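Local atomic coordinates of exoribonuclease II, mitochondrial (Candida glabrata, PDB entry 6F3H), a protein that degrades RNA exonucleolytically from the 3' to the 5' end, probably as the nuclease component of the mitochondrial RNA degradosome (mtEXO), and binds magnesium in its RNB domain. Residues F493-V498 against M612-K617; S413-D418 against R423-I428. The protein carries 1 engineered substitution. One frame throughout, in Å; residues are numbered along the deposited sequence.

Interaction 1: residues F493-V498 against M612-K617; sequences FSFELV and MILTNK. With nucleotides of chain C.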
loop_
_atom_site.group_PDB
_atom_site.type_symbol
_atom_site.label_atom_id
_atom_site.label_comp_id
_atom_site.label_asym_id
_atom_site.label_seq_id
_atom_site.Cartn_x
_atom_site.Cartn_y
_atom_site.Cartn_z
ATOM N N PHE A 493 26.220 -9.008 -2.834
ATOM C CA PHE A 493 26.208 -9.665 -1.543
ATOM C C PHE A 493 26.618 -11.096 -1.779
ATOM O O PHE A 493 25.954 -11.810 -2.525
ATOM C CB PHE A 493 24.823 -9.614 -0.926
ATOM C CG PHE A 493 24.276 -8.232 -0.833
ATOM C CD1 PHE A 493 23.721 -7.616 -1.956
ATOM C CD2 PHE A 493 24.312 -7.536 0.367
ATOM C CE1 PHE A 493 23.218 -6.324 -1.883
ATOM C CE2 PHE A 493 23.812 -6.251 0.440
ATOM C CZ PHE A 493 23.263 -5.643 -0.683
ATOM N N SER A 494 27.696 -11.509 -1.153
ATOM C CA SER A 494 28.301 -12.787 -1.456
ATOM C C SER A 494 28.392 -13.595 -0.181
ATOM O O SER A 494 28.588 -13.036 0.903
ATOM C CB SER A 494 29.674 -12.596 -2.072
ATOM O OG SER A 494 29.630 -11.583 -3.063
ATOM N N PHE A 495 28.194 -14.900 -0.310
ATOM C CA PHE A 495 28.273 -15.796 0.834
ATOM C C PHE A 495 28.225 -17.231 0.339
ATOM O O PHE A 495 27.896 -17.501 -0.820
ATOM C CB PHE A 495 27.145 -15.553 1.802
ATOM C CG PHE A 495 25.842 -15.552 1.138
ATOM C CD1 PHE A 495 25.331 -14.384 0.593
ATOM C CD2 PHE A 495 25.150 -16.737 0.970
ATOM C CE1 PHE A 495 24.106 -14.381 -0.065
ATOM C CE2 PHE A 495 23.942 -16.753 0.317
ATOM C CZ PHE A 495 23.409 -15.567 -0.202
ATOM N N GLU A 496 28.527 -18.153 1.244
ATOM C CA GLU A 496 28.639 -19.552 0.890
ATOM C C GLU A 496 27.694 -20.414 1.694
ATOM O O GLU A 496 27.466 -20.190 2.889
ATOM C CB GLU A 496 30.038 -20.049 1.071
ATOM C CG GLU A 496 30.934 -19.533 -0.007
ATOM C CD GLU A 496 32.376 -19.518 0.419
ATOM O OE1 GLU A 496 32.714 -20.297 1.332
ATOM O OE2 GLU A 496 33.171 -18.746 -0.159
ATOM N N LEU A 497 27.167 -21.401 1.000
ATOM C CA LEU A 497 26.269 -22.390 1.545
ATOM C C LEU A 497 26.899 -23.752 1.425
ATOM O O LEU A 497 27.528 -24.074 0.413
ATOM C CB LEU A 497 24.953 -22.395 0.820
ATOM C CG LEU A 497 24.267 -21.064 0.956
ATOM C CD1 LEU A 497 23.879 -20.598 -0.392
ATOM C CD2 LEU A 497 23.062 -21.343 1.782
ATOM N N VAL A 498 26.699 -24.544 2.462
ATOM C CA VAL A 498 27.242 -25.883 2.554
ATOM C C VAL A 498 26.084 -26.867 2.618
ATOM O O VAL A 498 25.122 -26.649 3.361
ATOM C CB VAL A 498 28.160 -25.988 3.776
ATOM C CG1 VAL A 498 29.110 -24.838 3.738
ATOM C CG2 VAL A 498 27.360 -25.874 5.049
HETATM N N MSE A 612 16.061 -13.919 -2.562
HETATM C CA MSE A 612 15.807 -12.540 -2.169
HETATM C C MSE A 612 15.437 -12.449 -0.747
HETATM O O MSE A 612 15.957 -11.615 -0.017
HETATM C CB MSE A 612 14.708 -11.968 -3.011
HETATM C CG MSE A 612 14.938 -12.271 -4.458
HETATM SE SE MSE A 612 16.554 -11.409 -5.146
HETATM C CE MSE A 612 15.648 -9.930 -6.014
ATOM N N ILE A 613 14.507 -13.325 -0.375
ATOM C CA ILE A 613 14.189 -13.531 1.034
ATOM C C ILE A 613 15.461 -13.673 1.848
ATOM O O ILE A 613 15.644 -13.024 2.889
ATOM C CB ILE A 613 13.297 -14.769 1.192
ATOM C CG1 ILE A 613 12.055 -14.628 0.318
ATOM C CG2 ILE A 613 13.035 -15.055 2.657
ATOM C CD1 ILE A 613 11.086 -15.728 0.514
ATOM N N LEU A 614 16.368 -14.515 1.378
ATOM C CA LEU A 614 17.546 -14.772 2.176
ATOM C C LEU A 614 18.435 -13.547 2.229
ATOM O O LEU A 614 18.858 -13.127 3.306
ATOM C CB LEU A 614 18.299 -15.947 1.603
ATOM C CG LEU A 614 19.615 -16.046 2.367
ATOM C CD1 LEU A 614 19.356 -16.326 3.855
ATOM C CD2 LEU A 614 20.503 -17.088 1.734
ATOM N N THR A 615 18.680 -12.936 1.076
ATOM C CA THR A 615 19.456 -11.706 1.011
ATOM C C THR A 615 18.916 -10.662 1.957
ATOM O O THR A 615 19.670 -9.973 2.646
ATOM C CB THR A 615 19.372 -11.139 -0.392
ATOM O OG1 THR A 615 19.685 -12.164 -1.334
ATOM C CG2 THR A 615 20.300 -9.965 -0.541
ATOM N N ASN A 616 17.599 -10.491 1.949
ATOM C CA ASN A 616 17.001 -9.470 2.777
ATOM C C ASN A 616 17.111 -9.842 4.245
ATOM O O ASN A 616 17.352 -8.972 5.086
ATOM C CB ASN A 616 15.564 -9.257 2.346
ATOM C CG ASN A 616 15.476 -8.546 1.030
ATOM O OD1 ASN A 616 16.274 -7.659 0.747
ATOM N ND2 ASN A 616 14.507 -8.924 0.211
ATOM N N LYS A 617 16.989 -11.137 4.569
ATOM C CA LYS A 617 17.186 -11.556 5.953
ATOM C C LYS A 617 18.591 -11.228 6.421
ATOM O O LYS A 617 18.789 -10.781 7.553
ATOM C CB LYS A 617 16.941 -13.051 6.127
ATOM C CG LYS A 617 15.503 -13.456 6.230
ATOM C CD LYS A 617 15.410 -14.882 6.734
ATOM C CE LYS A 617 15.762 -15.927 5.664
ATOM N NZ LYS A 617 15.414 -17.313 6.123
ATOM P P A C 5 11.897 -9.143 -4.632
ATOM O OP1 A C 5 13.297 -8.682 -4.498
ATOM O OP2 A C 5 10.811 -8.354 -3.984
ATOM O "O5'" A C 5 11.582 -9.185 -6.181
ATOM C "C5'" A C 5 12.409 -9.950 -7.032
ATOM C "C4'" A C 5 11.774 -10.203 -8.369
ATOM O "O4'" A C 5 10.576 -10.999 -8.207
ATOM C "C3'" A C 5 11.308 -8.981 -9.139
ATOM O "O3'" A C 5 12.361 -8.361 -9.841
ATOM C "C2'" A C 5 10.255 -9.569 -10.055
ATOM O "O2'" A C 5 10.869 -10.264 -11.130
ATOM C "C1'" A C 5 9.601 -10.583 -9.126
ATOM N N9 A C 5 8.548 -9.934 -8.362
ATOM C C8 A C 5 8.598 -9.356 -7.118
ATOM N N7 A C 5 7.468 -8.811 -6.743
ATOM C C5 A C 5 6.655 -9.045 -7.837
ATOM C C6 A C 5 5.319 -8.731 -8.085
ATOM N N6 A C 5 4.545 -8.078 -7.209
ATOM N N1 A C 5 4.821 -9.121 -9.285
ATOM C C2 A C 5 5.608 -9.777 -10.158
ATOM N N3 A C 5 6.884 -10.139 -10.043
ATOM C C4 A C 5 7.318 -9.727 -8.845
ATOM P P U C 4 9.033 -10.031 -0.340
ATOM O OP1 U C 4 10.283 -9.400 0.124
ATOM O OP2 U C 4 7.846 -9.202 -0.619
ATOM O "O5'" U C 4 9.401 -10.748 -1.684
ATOM C "C5'" U C 4 10.317 -11.812 -1.663
ATOM C "C4'" U C 4 10.444 -12.352 -3.034
ATOM O "O4'" U C 4 9.236 -13.077 -3.370
ATOM C "C3'" U C 4 10.527 -11.294 -4.105
ATOM O "O3'" U C 4 11.794 -10.682 -4.202
ATOM C "C2'" U C 4 10.078 -12.056 -5.338
ATOM O "O2'" U C 4 11.113 -12.903 -5.811
ATOM C "C1'" U C 4 8.968 -12.931 -4.750
ATOM N N1 U C 4 7.639 -12.302 -4.922
ATOM C C2 U C 4 6.980 -12.608 -6.095
ATOM O O2 U C 4 7.435 -13.365 -6.931
ATOM N N3 U C 4 5.762 -12.014 -6.251
ATOM C C4 U C 4 5.161 -11.151 -5.364
ATOM O O4 U C 4 4.049 -10.701 -5.661
ATOM C C5 U C 4 5.908 -10.869 -4.169
ATOM C C6 U C 4 7.094 -11.440 -3.992
#
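Phe493 on strand 488-499 and Thr615 on helix 603-625 mark the closest approach of the two backbones, with CA atoms 7.5 Å apart, so everything that crosses here is side chain. The closest touch is between Phe495 and Leu614, which reach for each other from opposite directions. Methyl CD2 of Leu614 meets the far end of the ring obliquely, 3.7 Å from CE2 and 3.8 Å from CZ of Phe495. Phe495 holds its CG between its own backbone N and carbonyl carbon (chi1 51°), while Leu614 has CG anti to the backbone N (chi1 173°), which carries the methyl out from the helix to the ring. Two residues back along the strand, at Phe493, the partner is Thr615, which offers its methyl rather than its hydroxyl: CG2 lies 4.3 Å from CG of Phe493, and OG1 is bonded back to the carbonyl of Phe611 in the preceding helical turn.

This is a helix laid between the RNA and one face of the RNB-domain sheet, the face carrying Phe493, Phe495 and Leu497. Ser494 and Glu496 alternate onto the other face. The far side of the helix meets RNA. Modelled as selenomethionine, Met612 packs CB 3.4 Å from O3' of U4 of chain C, and CG1 of Ile613 lies 3.9 Å from C5' of the same nucleotide. OD1 of Asn616 accepts from Val696 N and its ND2 bonds to Tyr693 OH. The side chain of Thr615 lies about 8 Å from that of the magnesium ligand Asp410.

Interaction 2: residues S413-D418 against R423-I428; sequences SIEELD and RIHIHI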
loop_
_atom_site.group_PDB
_atom_site.type_symbol
_atom_site.label_atom_id
_atom_site.label_comp_id
_atom_site.label_asym_id
_atom_site.label_seq_id
_atom_site.Cartn_x
_atom_site.Cartn_y
_atom_site.Cartn_z
ATOM N N SER A 413 24.414 -15.238 -9.179
ATOM C CA SER A 413 25.610 -15.900 -9.665
ATOM C C SER A 413 26.013 -16.947 -8.649
ATOM O O SER A 413 25.924 -16.705 -7.441
ATOM C CB SER A 413 26.734 -14.900 -9.888
ATOM O OG SER A 413 26.374 -13.973 -10.902
ATOM N N ILE A 414 26.409 -18.122 -9.138
ATOM C CA ILE A 414 26.859 -19.203 -8.274
ATOM C C ILE A 414 28.219 -19.700 -8.734
ATOM O O ILE A 414 28.531 -19.722 -9.933
ATOM C CB ILE A 414 25.845 -20.363 -8.209
ATOM C CG1 ILE A 414 26.342 -21.457 -7.276
ATOM C CG2 ILE A 414 25.598 -20.936 -9.551
ATOM C CD1 ILE A 414 25.330 -22.501 -7.020
ATOM N N GLU A 415 29.038 -20.061 -7.760
ATOM C CA GLU A 415 30.294 -20.745 -7.978
ATOM C C GLU A 415 30.271 -22.045 -7.212
ATOM O O GLU A 415 30.202 -22.037 -5.977
ATOM C CB GLU A 415 31.453 -19.894 -7.515
ATOM C CG GLU A 415 31.847 -18.909 -8.530
ATOM C CD GLU A 415 32.775 -17.908 -7.950
ATOM O OE1 GLU A 415 32.824 -17.833 -6.703
ATOM O OE2 GLU A 415 33.479 -17.236 -8.729
ATOM N N GLU A 416 30.328 -23.157 -7.937
ATOM C CA GLU A 416 30.429 -24.436 -7.259
ATOM C C GLU A 416 31.900 -24.665 -6.953
ATOM O O GLU A 416 32.717 -24.863 -7.861
ATOM C CB GLU A 416 29.817 -25.556 -8.086
ATOM C CG GLU A 416 29.353 -26.689 -7.184
ATOM C CD GLU A 416 28.718 -27.851 -7.939
ATOM O OE1 GLU A 416 28.683 -27.820 -9.196
ATOM O OE2 GLU A 416 28.217 -28.780 -7.260
ATOM N N LEU A 417 32.233 -24.557 -5.673
ATOM C CA LEU A 417 33.565 -24.735 -5.126
ATOM C C LEU A 417 33.889 -26.205 -4.894
ATOM O O LEU A 417 34.934 -26.702 -5.321
ATOM C CB LEU A 417 33.657 -23.981 -3.804
ATOM C CG LEU A 417 33.306 -22.511 -3.907
ATOM C CD1 LEU A 417 33.523 -21.814 -2.571
ATOM C CD2 LEU A 417 34.144 -21.894 -5.009
ATOM N N ASP A 418 32.987 -26.902 -4.210
ATOM C CA ASP A 418 33.121 -28.316 -3.913
ATOM C C ASP A 418 31.753 -28.941 -4.109
ATOM O O ASP A 418 30.766 -28.248 -4.375
ATOM C CB ASP A 418 33.634 -28.551 -2.483
ATOM N N ARG A 423 29.339 -20.991 -3.584
ATOM C CA ARG A 423 29.382 -19.578 -3.253
ATOM C C ARG A 423 28.389 -18.831 -4.122
ATOM O O ARG A 423 28.292 -19.073 -5.331
ATOM C CB ARG A 423 30.758 -18.957 -3.445
ATOM C CG ARG A 423 30.708 -17.446 -3.239
ATOM C CD ARG A 423 32.045 -16.763 -3.369
ATOM N NE ARG A 423 33.108 -17.492 -2.693
ATOM C CZ ARG A 423 34.250 -17.845 -3.274
ATOM N NH1 ARG A 423 34.470 -17.526 -4.540
ATOM N NH2 ARG A 423 35.170 -18.510 -2.592
ATOM N N ILE A 424 27.653 -17.924 -3.488
ATOM C CA ILE A 424 26.549 -17.228 -4.119
ATOM C C ILE A 424 26.781 -15.735 -4.121
ATOM O O ILE A 424 27.237 -15.158 -3.129
ATOM C CB ILE A 424 25.241 -17.560 -3.412
ATOM C CG1 ILE A 424 25.233 -19.059 -3.166
ATOM C CG2 ILE A 424 24.120 -17.071 -4.247
ATOM C CD1 ILE A 424 25.133 -19.872 -4.442
ATOM N N HIS A 425 26.424 -15.114 -5.236
ATOM C CA HIS A 425 26.551 -13.684 -5.419
ATOM C C HIS A 425 25.232 -13.132 -5.892
ATOM O O HIS A 425 24.699 -13.576 -6.912
ATOM C CB HIS A 425 27.631 -13.358 -6.421
ATOM C CG HIS A 425 28.979 -13.844 -6.010
ATOM N ND1 HIS A 425 29.826 -13.100 -5.216
ATOM C CD2 HIS A 425 29.626 -15.000 -6.280
ATOM C CE1 HIS A 425 30.944 -13.775 -5.028
ATOM N NE2 HIS A 425 30.849 -14.929 -5.665
ATOM N N ILE A 426 24.730 -12.152 -5.161
ATOM C CA ILE A 426 23.489 -11.483 -5.485
ATOM C C ILE A 426 23.848 -10.073 -5.846
ATOM O O ILE A 426 24.291 -9.297 -4.993
ATOM C CB ILE A 426 22.516 -11.514 -4.318
ATOM C CG1 ILE A 426 22.586 -12.890 -3.699
ATOM C CG2 ILE A 426 21.124 -11.204 -4.800
ATOM C CD1 ILE A 426 22.091 -13.956 -4.651
ATOM N N HIS A 427 23.659 -9.745 -7.104
ATOM C CA HIS A 427 24.054 -8.450 -7.611
ATOM C C HIS A 427 22.808 -7.619 -7.754
ATOM O O HIS A 427 21.911 -7.958 -8.526
ATOM C CB HIS A 427 24.783 -8.559 -8.937
ATOM C CG HIS A 427 25.760 -9.673 -8.956
ATOM N ND1 HIS A 427 26.930 -9.626 -8.236
ATOM C CD2 HIS A 427 25.759 -10.853 -9.616
ATOM C CE1 HIS A 427 27.591 -10.751 -8.430
ATOM N NE2 HIS A 427 26.907 -11.508 -9.270
ATOM N N ILE A 428 22.759 -6.549 -7.001
ATOM C CA ILE A 428 21.619 -5.668 -6.976
ATOM C C ILE A 428 22.034 -4.429 -7.743
ATOM O O ILE A 428 23.160 -3.945 -7.577
ATOM C CB ILE A 428 21.254 -5.345 -5.520
ATOM C CG1 ILE A 428 20.739 -6.597 -4.828
ATOM C CG2 ILE A 428 20.167 -4.329 -5.500
ATOM C CD1 ILE A 428 19.917 -7.483 -5.734
#
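Ser413 and His425 form one hydrogen-bonded pair of an antiparallel ladder, and Glu415 and Arg423 form the next; the strand axes run at 167° and approach to 4.7 Å. Each pair exchanges two backbone bonds, among them His425 N to Ser413 O at 2.8 Å and Glu415 N to Arg423 O at 2.7 Å. Between them, Ile414 and Ile424 sit as a non-hydrogen-bonded pair on the reverse face, side by side and pointing the same way, with CG1 of Ile414 3.5 Å from CD1 of Ile424.

Ser413, Glu415, Arg423 and His425 put polar side chains on the other face. Arg423 runs extended as far as CD, then bends at chi3 (-43°), which brings NH1 to 2.7 Å from OE1 of Glu415 in a salt bridge. As a hydrogen bond it is weak, and the carboxylate and guanidinium planes are turned 73° apart. Leu417 lies over one guanidinium face toward its rim, CD1 3.7 Å from NH2 of Arg423. Farther along, His427 donates from NE2 to OG of Ser413 over 3.0 Å, the hydroxyl lying in the ring plane.

Second-shell partners fix these groups. Ser413 OG is also bonded to the carbonyl of Pro396, Ser492 OG holds His427 ND1, and Ser494 OG holds His425 ND1, so both imidazoles are tied to the next strand; Glu496 gives Arg423 a second carboxylate at NE. Phe392 meets both histidine rings edge-to-face.

The two strands are a beta hairpin at the margin of the RNB-domain sheet: strand 410-416 is outermost, strand 421-429 pairs on its other side with strand 488-499, and helix 543-567 packs Leu551, Leu552 and Leu555 against Ile414.

In the fold
Following the chain, interaction 2 comes first: only four residues separate 413-418 from 423-428, so it closes a tight hairpin before interaction 1 begins. The latter joins 493-498 to 612-617 across 113 intervening residues, among them helix 543-567. The two loops follow in series and neither crosses the other, yet their centres lie just 10 Å apart because strands 421-429 and 488-499 are neighbours in one sheet. Contact between them is direct, through a probable backbone hydrogen bond between Ile424 N and Phe495 O and through packing of Leu497 on Ile424. Together they connect the hairpin edge, the sheet interior and the RNA-facing helix 603-625 within the RNB domain.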